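Local structure of basic blue protein (Cucumis sativus, 2CBP) at residues I29-Y34 against S63-I68. The protein binds a single copper ion in a type 1 (blue copper) site and probably serves in electron transfer, as is thought of other phytocyanins. Numbering follows the deposited sequence.
Sequences ILLFNY and SGRDQI
Gly64 lies against one face of the Tyr34 ring, its CA 3.8 Å from the ring centroid in a CH-pi contact, while the Asp66 carboxylate reaches the ring edge. The Phe32 ring presents an edge to Asp66 O and packs CE1 against Ile68 CD1 (3.8 Å), on the side facing Val41 of the other sheet; Trp11 meets the rings of Phe32 and Tyr34 edge-to-face. The Tyr34 phenol OH donates to the syn lone pair of Asp66 OD2 at 2.6 Å, with ring and carboxylate planes 45° apart. What carries the ring back over the glycine is a first torsion that sets CG between the backbone N and the carbonyl carbon (chi1 58°). The same OH accepts a weak bond from Gly64 N, and Asp66 OD1 is met from above the carboxylate plane by Ser63 OG at 2.6 Å; this hydroxyl also accepts from Arg65 N, closing an ST turn. A phenylalanine in place of Tyr34 would probably leave OD2 of the buried Asp66 without its phenol donor and Gly64 N without that acceptor. Across the strands, Asn33 OD1 takes a weak bond from Arg65 NH1 (2.7 Å), amide and guanidinium planes 82° apart. Antiparallel strands 29-33 and 65-69 are joined by paired backbone bonds between Leu30 and Ile68 and between Phe32 and Asp66, continued by Tyr34 N to Gly64 O, in one sheet of the cupredoxin beta-sandwich. Since Tyr34 also touches the copper ligand His39, its bonds with Asp66 and Gly64 link turn and strand to the metal site's surroundings, and the phenol is likely to stabilise Asp66 as an anion.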
# COMPACT_ATOMS: atom_id res chain seq x y z
N ILE A 29 4.60 -2.76 -10.97
CA ILE A 29 4.43 -3.62 -9.81
C ILE A 29 5.01 -2.98 -8.54
O ILE A 29 6.11 -2.45 -8.52
CB ILE A 29 5.13 -4.97 -9.99
CG1 ILE A 29 4.49 -5.69 -11.17
CG2 ILE A 29 5.03 -5.83 -8.74
CD1 ILE A 29 5.31 -6.85 -11.73
N LEU A 30 4.19 -3.08 -7.49
CA LEU A 30 4.59 -2.60 -6.17
C LEU A 30 4.90 -3.90 -5.38
O LEU A 30 4.06 -4.81 -5.39
CB LEU A 30 3.56 -1.80 -5.42
CG LEU A 30 3.10 -0.48 -6.03
CD1 LEU A 30 2.30 0.28 -5.00
CD2 LEU A 30 4.24 0.32 -6.55
N LEU A 31 6.06 -3.91 -4.80
CA LEU A 31 6.52 -5.06 -3.99
C LEU A 31 6.56 -4.63 -2.52
O LEU A 31 7.28 -3.71 -2.14
CB LEU A 31 7.87 -5.53 -4.48
CG LEU A 31 8.39 -6.87 -3.96
CD1 LEU A 31 9.28 -7.46 -5.02
CD2 LEU A 31 9.10 -6.74 -2.64
N PHE A 32 5.77 -5.35 -1.73
CA PHE A 32 5.61 -5.12 -0.30
C PHE A 32 6.27 -6.21 0.54
O PHE A 32 5.81 -7.35 0.49
CB PHE A 32 4.10 -5.08 0.05
CG PHE A 32 3.28 -3.97 -0.54
CD1 PHE A 32 2.78 -4.06 -1.83
CD2 PHE A 32 2.99 -2.82 0.22
CE1 PHE A 32 2.03 -3.02 -2.39
CE2 PHE A 32 2.22 -1.78 -0.31
CZ PHE A 32 1.74 -1.90 -1.62
N ASN A 33 7.26 -5.77 1.30
CA ASN A 33 8.01 -6.65 2.20
C ASN A 33 7.69 -6.33 3.66
O ASN A 33 7.90 -5.16 4.06
CB ASN A 33 9.52 -6.52 2.02
CG ASN A 33 10.06 -7.00 0.69
OD1 ASN A 33 9.72 -8.08 0.21
ND2 ASN A 33 10.93 -6.18 0.14
N TYR A 34 7.29 -7.36 4.39
CA TYR A 34 6.98 -7.19 5.82
C TYR A 34 6.76 -8.52 6.51
O TYR A 34 6.64 -9.59 5.86
CB TYR A 34 5.66 -6.32 5.93
CG TYR A 34 4.56 -7.04 5.20
CD1 TYR A 34 4.40 -6.93 3.81
CD2 TYR A 34 3.66 -7.88 5.89
CE1 TYR A 34 3.43 -7.61 3.14
CE2 TYR A 34 2.68 -8.57 5.21
CZ TYR A 34 2.55 -8.44 3.83
OH TYR A 34 1.55 -9.17 3.24
N SER A 63 1.13 -12.39 2.43
CA SER A 63 2.29 -13.25 2.15
C SER A 63 3.58 -12.78 2.76
O SER A 63 4.40 -13.70 3.03
CB SER A 63 2.46 -13.47 0.64
OG SER A 63 3.24 -12.39 0.15
N GLY A 64 3.82 -11.48 2.93
CA GLY A 64 5.10 -11.00 3.49
C GLY A 64 6.03 -10.47 2.39
O GLY A 64 7.02 -9.79 2.64
N ARG A 65 5.65 -10.82 1.17
CA ARG A 65 6.34 -10.41 -0.06
C ARG A 65 5.36 -10.33 -1.22
O ARG A 65 5.48 -11.13 -2.16
CB ARG A 65 7.48 -11.37 -0.47
CG ARG A 65 8.47 -10.76 -1.44
CD ARG A 65 9.37 -11.67 -2.12
NE ARG A 65 10.54 -12.16 -1.50
CZ ARG A 65 11.36 -11.61 -0.61
NH1 ARG A 65 11.12 -10.39 -0.14
NH2 ARG A 65 12.44 -12.28 -0.18
N ASP A 66 4.41 -9.42 -1.14
CA ASP A 66 3.38 -9.28 -2.16
C ASP A 66 3.84 -8.41 -3.33
O ASP A 66 4.48 -7.39 -3.14
CB ASP A 66 2.07 -8.69 -1.60
CG ASP A 66 1.68 -9.34 -0.29
OD1 ASP A 66 1.48 -10.60 -0.39
OD2 ASP A 66 1.58 -8.66 0.71
N GLN A 67 3.46 -8.90 -4.52
CA GLN A 67 3.76 -8.22 -5.79
C GLN A 67 2.40 -7.80 -6.38
O GLN A 67 1.66 -8.67 -6.85
CB GLN A 67 4.52 -9.10 -6.76
CG GLN A 67 5.96 -9.34 -6.34
CD GLN A 67 6.87 -9.78 -7.46
OE1 GLN A 67 7.17 -9.03 -8.40
NE2 GLN A 67 7.34 -11.02 -7.33
N ILE A 68 2.11 -6.52 -6.28
CA ILE A 68 0.84 -5.96 -6.77
C ILE A 68 1.01 -5.10 -8.00
O ILE A 68 1.71 -4.10 -8.08
CB ILE A 68 0.10 -5.22 -5.64
CG1 ILE A 68 -0.05 -6.21 -4.49
CG2 ILE A 68 -1.24 -4.75 -6.14
CD1 ILE A 68 -0.58 -5.70 -3.17
O HOH W 1 10.03 -10.19 2.19